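PDB 2VF7: excinuclease ABC, subunit A. from Deinococcus radiodurans, which binds DNA and hydrolyses ATP as a zinc-containing ABC ATPase of the UvrA family, and probably takes part in recognising damage for DNA excision repair. Local coordinates for residues D166-D171 / W218-D223; R179-W184 / V206-L211; V795-D800 / P835-A840. The protein carries 1 engineered substitution. All blocks are in the same frame, centred on the assembly; numbering follows the deposited sequence.

In the fold
Going from the N terminus, segment 166-171 at the end of helix 165-168 opens contact 1, which closes on the end of helix 213-221 with 46 residues between its segments. Contact 2 lies wholly within that span: it joins loops 179-184 and 206-211, which flank helix 187-199. The two contacts touch, their centres 8 Å apart, and together build one apolar core within the UvrA DNA-binding domain. Contact 3 follows much later, its centre about 63 Å from that of contact 1 and 65 Å from that of contact 2, across the chain's centre. There the C-terminal helix 834-840 packs against segment 795-800, which continues from helix 793-796, beside the ATPase sheet.

Contact 1: residues D166-D171 / W218-D223; sequences DSMVPD and WILFTD
L220 meets V169 and M168 in a small, wholly apolar contact in which all three residues are buried. The two methyls of L220 straddle one methyl of V169: V169 CG1 lies 4.0 Å from L220 CD1 and 4.2 Å from L220 CD2, and the two side chains cross at about a right angle. M168 arrives on an extended chain and brings its sulfur alongside the branch point of the leucine, with M168 SD 4.3 Å from L220 CG. The main chains stay well apart, since even the closest pair, M168 CA and L220 CA, is separated by 8.0 Å; the side chains alone span the gap by van der Waals contact. V169, the first residue to leave helical geometry after helix 165-168, holds CG1 eclipsed with its backbone N (chi1 0°), which turns that methyl to L220.

Further out, the end of helix 213-221 is closed by T222 N bonding to W218 O at 3.0 Å. The methyl T222 CG2 then folds back over the centre of the W218 ring, 3.8 Å above its plane. F255 stacks with the same ring, while W218 NE1 is hydrogen-bonded to E224 OE1. On the other segment, S167 OG has polar partners in T164 N and Y281 O.

The contact is plain core packing within the UvrA DNA-binding domain, away from the zinc and nucleotide sites. Helix 258-268 covers it: A258 touches both M168 and L220, V262 touches M168, and backbone hydrogen bonds link I219 with A258 and L220 with R259. The ends of helices 165-168 and 213-221 are thereby gathered against the start of helix 258-268.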
ATOM      1  N   ASP A 166       7.121  19.019 -39.945  1.00 57.68           N
ATOM      2  CA  ASP A 166       5.988  19.937 -39.959  1.00 57.76           C
ATOM      3  C   ASP A 166       5.187  19.881 -38.657  1.00 57.29           C
ATOM      4  O   ASP A 166       4.769  20.923 -38.147  1.00 57.43           O
ATOM      5  CB  ASP A 166       5.048  19.681 -41.148  1.00 58.31           C
ATOM      6  CG  ASP A 166       5.788  19.346 -42.446  1.00 60.91           C
ATOM      7  OD1 ASP A 166       6.669  18.442 -42.448  1.00 64.22           O
ATOM      8  OD2 ASP A 166       5.460  19.961 -43.484  1.00 63.22           O
ATOM      9  N   SER A 167       4.966  18.682 -38.116  1.00 56.38           N
ATOM     10  CA  SER A 167       4.196  18.547 -36.879  1.00 55.80           C
ATOM     11  C   SER A 167       4.945  19.131 -35.677  1.00 55.57           C
ATOM     12  O   SER A 167       4.325  19.690 -34.774  1.00 55.93           O
ATOM     13  CB  SER A 167       3.786  17.092 -36.621  1.00 55.75           C
ATOM     14  OG  SER A 167       4.886  16.272 -36.265  1.00 55.41           O
ATOM     15  N   MET A 168       6.275  19.041 -35.706  1.00 55.21           N
ATOM     16  CA  MET A 168       7.166  19.500 -34.613  1.00 54.80           C
ATOM     17  C   MET A 168       7.700  20.914 -34.736  1.00 54.10           C
ATOM     18  O   MET A 168       8.007  21.555 -33.732  1.00 54.21           O
ATOM     19  CB  MET A 168       8.372  18.577 -34.533  1.00 54.55           C
ATOM     20  CG  MET A 168       8.117  17.359 -33.741  1.00 55.02           C
ATOM     21  SD  MET A 168       9.458  16.197 -33.917  1.00 55.64           S
ATOM     22  CE  MET A 168       9.030  15.257 -32.496  1.00 55.92           C
ATOM     23  N   VAL A 169       7.901  21.364 -35.967  1.00 53.93           N
ATOM     24  CA  VAL A 169       8.223  22.773 -36.243  1.00 53.77           C
ATOM     25  C   VAL A 169       7.169  23.371 -37.159  1.00 53.87           C
ATOM     26  O   VAL A 169       7.273  23.299 -38.398  1.00 53.90           O
ATOM     27  CB  VAL A 169       9.734  23.042 -36.638  1.00 53.67           C
ATOM     28  CG1 VAL A 169      10.555  21.764 -36.652  1.00 53.50           C
ATOM     29  CG2 VAL A 169       9.875  23.832 -37.910  1.00 54.33           C
ATOM     30  N   PRO A 170       6.103  23.913 -36.541  1.00 53.90           N
ATOM     31  CA  PRO A 170       4.969  24.477 -37.273  1.00 53.78           C
ATOM     32  C   PRO A 170       5.317  25.768 -38.028  1.00 53.86           C
ATOM     33  O   PRO A 170       4.731  26.029 -39.088  1.00 53.95           O
ATOM     34  CB  PRO A 170       3.941  24.749 -36.176  1.00 54.02           C
ATOM     35  CG  PRO A 170       4.476  24.064 -34.940  1.00 53.96           C
ATOM     36  CD  PRO A 170       5.926  24.024 -35.085  1.00 53.41           C
ATOM     37  N   ASP A 171       6.261  26.546 -37.492  1.00 53.69           N
ATOM     38  CA  ASP A 171       6.771  27.770 -38.133  1.00 53.99           C
ATOM     39  C   ASP A 171       8.290  27.709 -38.278  1.00 53.51           C
ATOM     40  O   ASP A 171       8.992  27.899 -37.302  1.00 54.47           O
ATOM     41  CB  ASP A 171       6.372  29.004 -37.317  1.00 54.07           C
ATOM     42  CG  ASP A 171       6.731  30.339 -38.003  1.00 55.26           C
ATOM     43  OD1 ASP A 171       7.329  30.364 -39.114  1.00 54.14           O
ATOM     44  OD2 ASP A 171       6.395  31.388 -37.403  1.00 56.53           O
ATOM     45  N   TRP A 218      19.017  15.608 -37.562  1.00 51.15           N
ATOM     46  CA  TRP A 218      19.627  15.201 -36.282  1.00 50.99           C
ATOM     47  C   TRP A 218      18.866  15.727 -35.067  1.00 50.46           C
ATOM     48  O   TRP A 218      18.431  14.960 -34.212  1.00 50.91           O
ATOM     49  CB  TRP A 218      21.073  15.682 -36.228  1.00 50.84           C
ATOM     50  CG  TRP A 218      21.868  15.066 -35.142  1.00 51.29           C
ATOM     51  CD1 TRP A 218      22.528  13.878 -35.196  1.00 51.16           C
ATOM     52  CD2 TRP A 218      22.106  15.602 -33.836  1.00 50.92           C
ATOM     53  NE1 TRP A 218      23.158  13.630 -34.005  1.00 51.39           N
ATOM     54  CE2 TRP A 218      22.921  14.673 -33.150  1.00 51.40           C
ATOM     55  CE3 TRP A 218      21.718  16.777 -33.180  1.00 50.10           C
ATOM     56  CZ2 TRP A 218      23.347  14.871 -31.835  1.00 50.64           C
ATOM     57  CZ3 TRP A 218      22.144  16.977 -31.867  1.00 51.80           C
ATOM     58  CH2 TRP A 218      22.956  16.026 -31.213  1.00 50.32           C
ATOM     59  N   ILE A 219      18.695  17.044 -35.011  1.00 49.92           N
ATOM     60  CA  ILE A 219      17.975  17.716 -33.933  1.00 49.04           C
ATOM     61  C   ILE A 219      16.613  17.074 -33.654  1.00 49.21           C
ATOM     62  O   ILE A 219      16.238  16.836 -32.498  1.00 48.56           O
ATOM     63  CB  ILE A 219      17.830  19.229 -34.257  1.00 48.63           C
ATOM     64  CG1 ILE A 219      19.220  19.870 -34.281  1.00 47.72           C
ATOM     65  CG2 ILE A 219      16.893  19.935 -33.269  1.00 48.63           C
ATOM     66  CD1 ILE A 219      19.248  21.299 -34.715  1.00 46.87           C
ATOM     67  N   LEU A 220      15.891  16.804 -34.739  1.00 49.25           N
ATOM     68  CA  LEU A 220      14.522  16.289 -34.705  1.00 49.43           C
ATOM     69  C   LEU A 220      14.416  14.771 -34.498  1.00 49.70           C
ATOM     70  O   LEU A 220      13.516  14.322 -33.803  1.00 50.41           O
ATOM     71  CB  LEU A 220      13.807  16.696 -35.992  1.00 48.72           C
ATOM     72  CG  LEU A 220      12.824  17.866 -36.081  1.00 49.68           C
ATOM     73  CD1 LEU A 220      13.080  19.031 -35.114  1.00 49.62           C
ATOM     74  CD2 LEU A 220      12.790  18.365 -37.524  1.00 50.18           C
ATOM     75  N   PHE A 221      15.329  13.988 -35.076  1.00 49.98           N
ATOM     76  CA  PHE A 221      15.154  12.524 -35.150  1.00 50.48           C
ATOM     77  C   PHE A 221      16.216  11.595 -34.497  1.00 50.98           C
ATOM     78  O   PHE A 221      15.948  10.394 -34.307  1.00 52.06           O
ATOM     79  CB  PHE A 221      14.861  12.085 -36.593  1.00 49.97           C
ATOM     80  CG  PHE A 221      13.635  12.742 -37.188  1.00 50.36           C
ATOM     81  CD1 PHE A 221      12.356  12.320 -36.840  1.00 50.17           C
ATOM     82  CD2 PHE A 221      13.765  13.793 -38.098  1.00 51.21           C
ATOM     83  CE1 PHE A 221      11.214  12.933 -37.392  1.00 49.59           C
ATOM     84  CE2 PHE A 221      12.635  14.414 -38.660  1.00 50.64           C
ATOM     85  CZ  PHE A 221      11.354  13.986 -38.304  1.00 49.30           C
ATOM     86  N   THR A 222      17.397  12.119 -34.174  1.00 50.61           N
ATOM     87  CA  THR A 222      18.463  11.292 -33.608  1.00 50.50           C
ATOM     88  C   THR A 222      18.036  10.514 -32.363  1.00 50.69           C
ATOM     89  O   THR A 222      17.121  10.937 -31.663  1.00 50.29           O
ATOM     90  CB  THR A 222      19.754  12.106 -33.322  1.00 50.12           C
ATOM     91  OG1 THR A 222      20.829  11.211 -33.042  1.00 51.34           O
ATOM     92  CG2 THR A 222      19.588  13.055 -32.146  1.00 50.32           C
ATOM     93  N   ASP A 223      18.694   9.368 -32.119  1.00 51.35           N
ATOM     94  CA  ASP A 223      18.560   8.588 -30.868  1.00 51.70           C
ATOM     95  C   ASP A 223      19.703   8.896 -29.907  1.00 51.43           C
ATOM     96  O   ASP A 223      19.709   8.472 -28.739  1.00 50.88           O
ATOM     97  CB  ASP A 223      18.612   7.093 -31.174  1.00 52.54           C
ATOM     98  CG  ASP A 223      17.310   6.553 -31.751  1.00 53.93           C
ATOM     99  OD1 ASP A 223      17.394   5.679 -32.634  1.00 55.60           O
ATOM    100  OD2 ASP A 223      16.214   6.978 -31.315  1.00 56.74           O
TER

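Contact 2: residues R179-W184 / V206-L211; sequences RAVAAW and VPWREL
The indole of W208 takes V181 CG1 obliquely at its benzo ring, W208 CZ3 being the nearest ring atom at 4.4 Å. A second indole, W184, has V181 CG2 on one face, 4.0 Å above the plane and offset toward the rim, so the two methyls of one valine serve two tryptophans. This pairing of loops lies within the UvrA DNA-binding domain: a type I beta turn, V181 to W184, precedes helix 187-199, and a 3-10 turn at 208-210 follows it.

Beside the rings, A180 sets its methyl against the root of the tryptophan, with A180 CB 4.3 Å from W208 CB; here the main chains come nearest, A180 CA lying 6.8 Å from W208 CA. W208 carries CG anti to its backbone N (chi1 -180°), which sends the indole inward from the 3-10 turn. Its outer benzo carbons CZ2 and CH2 lie against L220 and I219 of helix 213-221, and V169 and I176 also touch the side chain. The polar end of this buried indole is satisfied by E165, whose OE2 is hydrogen-bonded to W208 NE1, and that bond should also help to fix the ring's rotation.

W184 is held likewise at its own nitrogen, where NE1 bonds to S256 O, and its side chain touches L197 of helix 187-199 and I219. The two loops thus close round an apolar cluster lined by several helices, far from the metal and nucleotide sites. Local backbone bonds shape the two turns: W184 N reaches V181 O at 3.2 Å across the beta turn, and L211 N reaches W208 O at 2.7 Å at the end of the 3-10 turn.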
ATOM      1  N   ARG A 179      12.297  29.430 -30.002  1.00 50.65           N
ATOM      2  CA  ARG A 179      11.511  28.189 -29.818  1.00 50.57           C
ATOM      3  C   ARG A 179      10.921  27.618 -31.110  1.00 50.19           C
ATOM      4  O   ARG A 179       9.782  27.141 -31.129  1.00 50.08           O
ATOM      5  CB  ARG A 179      10.442  28.391 -28.753  1.00 50.18           C
ATOM      6  CG  ARG A 179      11.033  28.866 -27.441  1.00 51.71           C
ATOM      7  CD  ARG A 179      10.140  28.576 -26.269  1.00 52.96           C
ATOM      8  NE  ARG A 179      10.833  28.817 -25.014  1.00 53.58           N
ATOM      9  CZ  ARG A 179      11.250  27.881 -24.155  1.00 54.39           C
ATOM     10  NH1 ARG A 179      11.048  26.584 -24.379  1.00 53.34           N
ATOM     11  NH2 ARG A 179      11.873  28.259 -23.049  1.00 52.35           N
ATOM     12  N   ALA A 180      11.713  27.660 -32.181  1.00 50.14           N
ATOM     13  CA  ALA A 180      11.313  27.093 -33.475  1.00 50.17           C
ATOM     14  C   ALA A 180      10.906  25.638 -33.358  1.00 50.69           C
ATOM     15  O   ALA A 180       9.936  25.216 -34.002  1.00 50.94           O
ATOM     16  CB  ALA A 180      12.395  27.251 -34.520  1.00 50.01           C
ATOM     17  N   VAL A 181      11.612  24.866 -32.527  1.00 51.09           N
ATOM     18  CA  VAL A 181      11.144  23.503 -32.250  1.00 51.04           C
ATOM     19  C   VAL A 181      10.201  23.464 -31.029  1.00 51.44           C
ATOM     20  O   VAL A 181      10.609  23.250 -29.867  1.00 51.92           O
ATOM     21  CB  VAL A 181      12.278  22.414 -32.358  1.00 50.99           C
ATOM     22  CG1 VAL A 181      13.649  22.964 -31.958  1.00 50.73           C
ATOM     23  CG2 VAL A 181      11.904  21.118 -31.662  1.00 50.22           C
ATOM     24  N   ALA A 182       8.931  23.705 -31.339  1.00 51.35           N
ATOM     25  CA  ALA A 182       7.845  23.866 -30.378  1.00 52.21           C
ATOM     26  C   ALA A 182       7.538  22.606 -29.575  1.00 52.97           C
ATOM     27  O   ALA A 182       7.029  22.686 -28.438  1.00 53.19           O
ATOM     28  CB  ALA A 182       6.591  24.357 -31.088  1.00 52.05           C
ATOM     29  N   ALA A 183       7.849  21.458 -30.168  1.00 53.24           N
ATOM     30  CA  ALA A 183       7.673  20.155 -29.521  1.00 53.45           C
ATOM     31  C   ALA A 183       8.573  19.965 -28.281  1.00 53.79           C
ATOM     32  O   ALA A 183       8.365  19.052 -27.466  1.00 54.17           O
ATOM     33  CB  ALA A 183       7.920  19.060 -30.534  1.00 52.79           C
ATOM     34  N   TRP A 184       9.584  20.811 -28.134  1.00 53.42           N
ATOM     35  CA  TRP A 184      10.380  20.785 -26.903  1.00 52.84           C
ATOM     36  C   TRP A 184       9.605  21.393 -25.711  1.00 53.52           C
ATOM     37  O   TRP A 184       8.682  22.185 -25.911  1.00 53.36           O
ATOM     38  CB  TRP A 184      11.735  21.466 -27.117  1.00 51.58           C
ATOM     39  CG  TRP A 184      12.797  20.511 -27.500  1.00 51.21           C
ATOM     40  CD1 TRP A 184      12.816  19.156 -27.257  1.00 50.29           C
ATOM     41  CD2 TRP A 184      14.033  20.813 -28.159  1.00 51.24           C
ATOM     42  NE1 TRP A 184      13.971  18.605 -27.735  1.00 50.53           N
ATOM     43  CE2 TRP A 184      14.733  19.592 -28.309  1.00 51.17           C
ATOM     44  CE3 TRP A 184      14.616  21.994 -28.650  1.00 50.82           C
ATOM     45  CZ2 TRP A 184      15.987  19.518 -28.928  1.00 51.20           C
ATOM     46  CZ3 TRP A 184      15.859  21.921 -29.257  1.00 50.17           C
ATOM     47  CH2 TRP A 184      16.528  20.689 -29.399  1.00 51.25           C
ATOM     48  N   VAL A 206      19.592  31.676 -36.083  1.00 55.13           N
ATOM     49  CA  VAL A 206      19.409  31.680 -37.548  1.00 55.01           C
ATOM     50  C   VAL A 206      18.106  30.945 -37.862  1.00 54.41           C
ATOM     51  O   VAL A 206      17.810  29.943 -37.221  1.00 54.35           O
ATOM     52  CB  VAL A 206      20.631  30.990 -38.198  1.00 55.62           C
ATOM     53  CG1 VAL A 206      20.236  29.828 -39.115  1.00 56.15           C
ATOM     54  CG2 VAL A 206      21.528  32.018 -38.888  1.00 57.05           C
ATOM     55  N   PRO A 207      17.307  31.426 -38.833  1.00 54.57           N
ATOM     56  CA  PRO A 207      16.013  30.740 -39.001  1.00 54.55           C
ATOM     57  C   PRO A 207      16.154  29.240 -39.338  1.00 54.75           C
ATOM     58  O   PRO A 207      17.106  28.828 -40.030  1.00 54.93           O
ATOM     59  CB  PRO A 207      15.355  31.508 -40.157  1.00 54.41           C
ATOM     60  CG  PRO A 207      16.098  32.816 -40.210  1.00 54.21           C
ATOM     61  CD  PRO A 207      17.472  32.529 -39.811  1.00 54.04           C
ATOM     62  N   TRP A 208      15.211  28.444 -38.843  1.00 54.63           N
ATOM     63  CA  TRP A 208      15.292  26.990 -38.942  1.00 54.52           C
ATOM     64  C   TRP A 208      15.638  26.525 -40.388  1.00 54.88           C
ATOM     65  O   TRP A 208      16.694  25.927 -40.628  1.00 55.04           O
ATOM     66  CB  TRP A 208      13.998  26.370 -38.390  1.00 53.55           C
ATOM     67  CG  TRP A 208      13.956  24.868 -38.425  1.00 53.55           C
ATOM     68  CD1 TRP A 208      13.305  24.102 -39.338  1.00 53.05           C
ATOM     69  CD2 TRP A 208      14.595  23.950 -37.514  1.00 52.36           C
ATOM     70  NE1 TRP A 208      13.491  22.772 -39.064  1.00 53.25           N
ATOM     71  CE2 TRP A 208      14.282  22.645 -37.953  1.00 52.20           C
ATOM     72  CE3 TRP A 208      15.414  24.102 -36.386  1.00 51.81           C
ATOM     73  CZ2 TRP A 208      14.735  21.491 -37.291  1.00 51.80           C
ATOM     74  CZ3 TRP A 208      15.878  22.939 -35.726  1.00 52.41           C
ATOM     75  CH2 TRP A 208      15.539  21.656 -36.196  1.00 51.98           C
ATOM     76  N   ARG A 209      14.781  26.850 -41.344  1.00 55.19           N
ATOM     77  CA  ARG A 209      14.951  26.448 -42.753  1.00 55.88           C
ATOM     78  C   ARG A 209      16.324  26.747 -43.398  1.00 55.89           C
ATOM     79  O   ARG A 209      16.659  26.196 -44.446  1.00 56.09           O
ATOM     80  CB  ARG A 209      13.832  27.066 -43.584  1.00 55.61           C
ATOM     81  CG  ARG A 209      14.102  28.496 -43.975  1.00 57.23           C
ATOM     82  CD  ARG A 209      12.891  29.393 -43.848  1.00 60.10           C
ATOM     83  NE  ARG A 209      11.659  28.873 -44.448  1.00 62.61           N
ATOM     84  CZ  ARG A 209      10.490  29.504 -44.358  1.00 64.60           C
ATOM     85  NH1 ARG A 209      10.430  30.669 -43.716  1.00 64.88           N
ATOM     86  NH2 ARG A 209       9.389  28.989 -44.912  1.00 65.18           N
ATOM     87  N   GLU A 210      17.109  27.610 -42.759  1.00 56.63           N
ATOM     88  CA  GLU A 210      18.445  27.977 -43.235  1.00 56.38           C
ATOM     89  C   GLU A 210      19.520  27.028 -42.735  1.00 56.30           C
ATOM     90  O   GLU A 210      20.657  27.068 -43.205  1.00 56.70           O
ATOM     91  CB  GLU A 210      18.798  29.421 -42.824  1.00 56.80           C
ATOM     92  CG  GLU A 210      17.863  30.523 -43.368  1.00 56.30           C
ATOM     93  CD  GLU A 210      17.519  30.337 -44.839  1.00 57.30           C
ATOM     94  OE1 GLU A 210      16.324  30.292 -45.182  1.00 59.73           O
ATOM     95  OE2 GLU A 210      18.435  30.217 -45.666  1.00 58.93           O
ATOM     96  N   LEU A 211      19.173  26.175 -41.777  1.00 55.80           N
ATOM     97  CA  LEU A 211      20.133  25.189 -41.261  1.00 54.92           C
ATOM     98  C   LEU A 211      20.222  24.033 -42.249  1.00 54.57           C
ATOM     99  O   LEU A 211      19.236  23.741 -42.933  1.00 54.16           O
ATOM    100  CB  LEU A 211      19.708  24.694 -39.869  1.00 54.98           C
ATOM    101  CG  LEU A 211      19.723  25.687 -38.684  1.00 55.11           C
ATOM    102  CD1 LEU A 211      19.185  25.038 -37.430  1.00 54.30           C
ATOM    103  CD2 LEU A 211      21.118  26.206 -38.405  1.00 55.06           C
TER

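Contact 3: residues V795-D800 / P835-A840; sequences VVAASD and PYLRAA
In the C-terminal ATPase domain of this ABC protein, the short helix 793-796 follows strand 785-789, in the region where ABC ATPases usually carry their H-loop, and the last helix of the chain, 834-840, packs on V796 and A797 in segment 795-800. L837 reaches across from the C-terminal helix. Its branch point and one methyl both rest on a single methyl of V796, with V796 CG1 4.0 Å from L837 CG and also 4.0 Å from L837 CD2; the side chains cross at about a right angle. With chi1 at 177°, V796 CG1 lies beside the carbonyl carbon and faces L837.

The same leucine methyl extends over the next residue, L837 CD2 lying 4.1 Å from A797 CA. One turn further along the helix, A840 CB meets A797 CB methyl to methyl at 4.3 Å, and these small side chains let the segments approach to 6.5 Å between A797 CA and A840 CA. The interface is apolar throughout and partly buried.

Behind V796 lie S527 and T529 of strand 525-529, the strand that leads into the P-loop. S799 OG is hydrogen-bonded to S527 OG, and D800 OD2 to M525 N. The V796 side chain is about 9 Å from that of ADP-binding K536 and about 13 Å from bound ADP, near the nucleotide site without touching it. Segment 795-800 belongs to the ABC ATPase core, where P-loop strand 525-529 runs parallel between strands 785-789 and 801-805; the C-terminal helix packs on it.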
ATOM      1  N   VAL A 795     -40.731  15.461  -8.709  1.00 57.56           N
ATOM      2  CA  VAL A 795     -40.345  16.557  -9.583  1.00 57.21           C
ATOM      3  C   VAL A 795     -41.069  16.513 -10.923  1.00 56.61           C
ATOM      4  O   VAL A 795     -41.429  17.552 -11.474  1.00 57.32           O
ATOM      5  CB  VAL A 795     -38.815  16.541  -9.822  1.00 57.11           C
ATOM      6  CG1 VAL A 795     -38.435  17.454 -10.988  1.00 57.80           C
ATOM      7  CG2 VAL A 795     -38.089  16.965  -8.563  1.00 57.40           C
ATOM      8  N   VAL A 796     -41.265  15.308 -11.441  1.00 55.84           N
ATOM      9  CA  VAL A 796     -41.977  15.082 -12.704  1.00 54.89           C
ATOM     10  C   VAL A 796     -43.458  15.484 -12.600  1.00 54.22           C
ATOM     11  O   VAL A 796     -44.070  15.887 -13.577  1.00 54.32           O
ATOM     12  CB  VAL A 796     -41.798  13.612 -13.165  1.00 54.73           C
ATOM     13  CG1 VAL A 796     -42.580  13.307 -14.453  1.00 55.07           C
ATOM     14  CG2 VAL A 796     -40.330  13.326 -13.375  1.00 54.55           C
ATOM     15  N   ALA A 797     -44.002  15.397 -11.393  1.00 53.68           N
ATOM     16  CA  ALA A 797     -45.376  15.745 -11.103  1.00 52.95           C
ATOM     17  C   ALA A 797     -45.638  17.264 -11.093  1.00 52.87           C
ATOM     18  O   ALA A 797     -46.787  17.698 -11.163  1.00 52.93           O
ATOM     19  CB  ALA A 797     -45.790  15.118  -9.783  1.00 52.51           C
ATOM     20  N   ALA A 798     -44.585  18.069 -10.992  1.00 52.99           N
ATOM     21  CA  ALA A 798     -44.736  19.529 -11.047  1.00 52.56           C
ATOM     22  C   ALA A 798     -44.135  20.167 -12.308  1.00 52.57           C
ATOM     23  O   ALA A 798     -43.986  21.389 -12.383  1.00 53.19           O
ATOM     24  CB  ALA A 798     -44.178  20.171  -9.797  1.00 52.51           C
ATOM     25  N   SER A 799     -43.814  19.348 -13.309  1.00 52.19           N
ATOM     26  CA  SER A 799     -43.438  19.851 -14.633  1.00 51.67           C
ATOM     27  C   SER A 799     -44.651  20.439 -15.337  1.00 51.06           C
ATOM     28  O   SER A 799     -45.766  20.357 -14.815  1.00 51.58           O
ATOM     29  CB  SER A 799     -42.867  18.719 -15.470  1.00 51.56           C
ATOM     30  OG  SER A 799     -41.741  18.181 -14.812  1.00 53.72           O
ATOM     31  N   ASP A 800     -44.429  21.038 -16.511  1.00 50.11           N
ATOM     32  CA  ASP A 800     -45.515  21.500 -17.403  1.00 48.95           C
ATOM     33  C   ASP A 800     -45.751  20.544 -18.578  1.00 48.22           C
ATOM     34  O   ASP A 800     -46.841  20.528 -19.161  1.00 48.07           O
ATOM     35  CB  ASP A 800     -45.210  22.897 -17.942  1.00 48.47           C
ATOM     36  CG  ASP A 800     -45.010  23.921 -16.844  1.00 48.78           C
ATOM     37  OD1 ASP A 800     -46.001  24.206 -16.143  1.00 50.53           O
ATOM     38  OD2 ASP A 800     -43.881  24.443 -16.677  1.00 46.20           O
ATOM     39  N   PRO A 835     -47.936   4.418 -14.227  1.00 50.26           N
ATOM     40  CA  PRO A 835     -48.471   4.091 -12.899  1.00 50.62           C
ATOM     41  C   PRO A 835     -47.820   4.852 -11.733  1.00 50.59           C
ATOM     42  O   PRO A 835     -48.525   5.273 -10.820  1.00 50.97           O
ATOM     43  CB  PRO A 835     -48.214   2.583 -12.771  1.00 50.67           C
ATOM     44  CG  PRO A 835     -47.315   2.221 -13.922  1.00 50.94           C
ATOM     45  CD  PRO A 835     -47.614   3.193 -14.985  1.00 50.07           C
ATOM     46  N   TYR A 836     -46.501   5.015 -11.775  1.00 50.61           N
ATOM     47  CA  TYR A 836     -45.728   5.701 -10.723  1.00 50.91           C
ATOM     48  C   TYR A 836     -45.932   7.219 -10.713  1.00 50.64           C
ATOM     49  O   TYR A 836     -45.948   7.840  -9.647  1.00 50.76           O
ATOM     50  CB  TYR A 836     -44.225   5.366 -10.851  1.00 51.12           C
ATOM     51  CG  TYR A 836     -43.935   3.906 -10.602  1.00 51.82           C
ATOM     52  CD1 TYR A 836     -43.734   3.027 -11.659  1.00 50.79           C
ATOM     53  CD2 TYR A 836     -43.898   3.392  -9.291  1.00 53.48           C
ATOM     54  CE1 TYR A 836     -43.490   1.680 -11.430  1.00 51.71           C
ATOM     55  CE2 TYR A 836     -43.643   2.054  -9.049  1.00 52.40           C
ATOM     56  CZ  TYR A 836     -43.446   1.195 -10.127  1.00 53.36           C
ATOM     57  OH  TYR A 836     -43.221  -0.161  -9.900  1.00 53.27           O
ATOM     58  N   LEU A 837     -46.067   7.808 -11.902  1.00 50.06           N
ATOM     59  CA  LEU A 837     -46.432   9.214 -12.034  1.00 49.62           C
ATOM     60  C   LEU A 837     -47.824   9.411 -11.435  1.00 49.68           C
ATOM     61  O   LEU A 837     -48.048  10.352 -10.685  1.00 49.76           O
ATOM     62  CB  LEU A 837     -46.419   9.655 -13.504  1.00 49.32           C
ATOM     63  CG  LEU A 837     -45.852  11.029 -13.918  1.00 48.39           C
ATOM     64  CD1 LEU A 837     -46.331  11.389 -15.293  1.00 41.84           C
ATOM     65  CD2 LEU A 837     -46.144  12.177 -12.950  1.00 47.27           C
ATOM     66  N   ARG A 838     -48.738   8.501 -11.763  1.00 49.57           N
ATOM     67  CA  ARG A 838     -50.116   8.503 -11.252  1.00 50.15           C
ATOM     68  C   ARG A 838     -50.214   8.452  -9.713  1.00 50.65           C
ATOM     69  O   ARG A 838     -50.980   9.200  -9.122  1.00 50.77           O
ATOM     70  CB  ARG A 838     -50.872   7.343 -11.889  1.00 49.38           C
ATOM     71  CG  ARG A 838     -52.362   7.331 -11.709  1.00 49.39           C
ATOM     72  CD  ARG A 838     -52.915   5.942 -12.094  1.00 47.84           C
ATOM     73  NE  ARG A 838     -52.488   5.540 -13.441  1.00 46.49           N
ATOM     74  CZ  ARG A 838     -52.126   4.309 -13.792  1.00 45.12           C
ATOM     75  NH1 ARG A 838     -52.127   3.320 -12.901  1.00 40.18           N
ATOM     76  NH2 ARG A 838     -51.775   4.071 -15.060  1.00 44.10           N
ATOM     77  N   ALA A 839     -49.440   7.575  -9.075  1.00 51.77           N
ATOM     78  CA  ALA A 839     -49.342   7.524  -7.610  1.00 52.34           C
ATOM     79  C   ALA A 839     -48.840   8.844  -6.996  1.00 52.91           C
ATOM     80  O   ALA A 839     -49.298   9.242  -5.919  1.00 52.93           O
ATOM     81  CB  ALA A 839     -48.461   6.360  -7.178  1.00 52.16           C
ATOM     82  N   ALA A 840     -47.899   9.494  -7.690  1.00 53.72           N
ATOM     83  CA  ALA A 840     -47.359  10.828  -7.360  1.00 54.41           C
ATOM     84  C   ALA A 840     -48.368  11.963  -7.492  1.00 55.36           C
ATOM     85  O   ALA A 840     -48.317  12.941  -6.751  1.00 55.15           O
ATOM     86  CB  ALA A 840     -46.177  11.126  -8.245  1.00 54.04           C
TER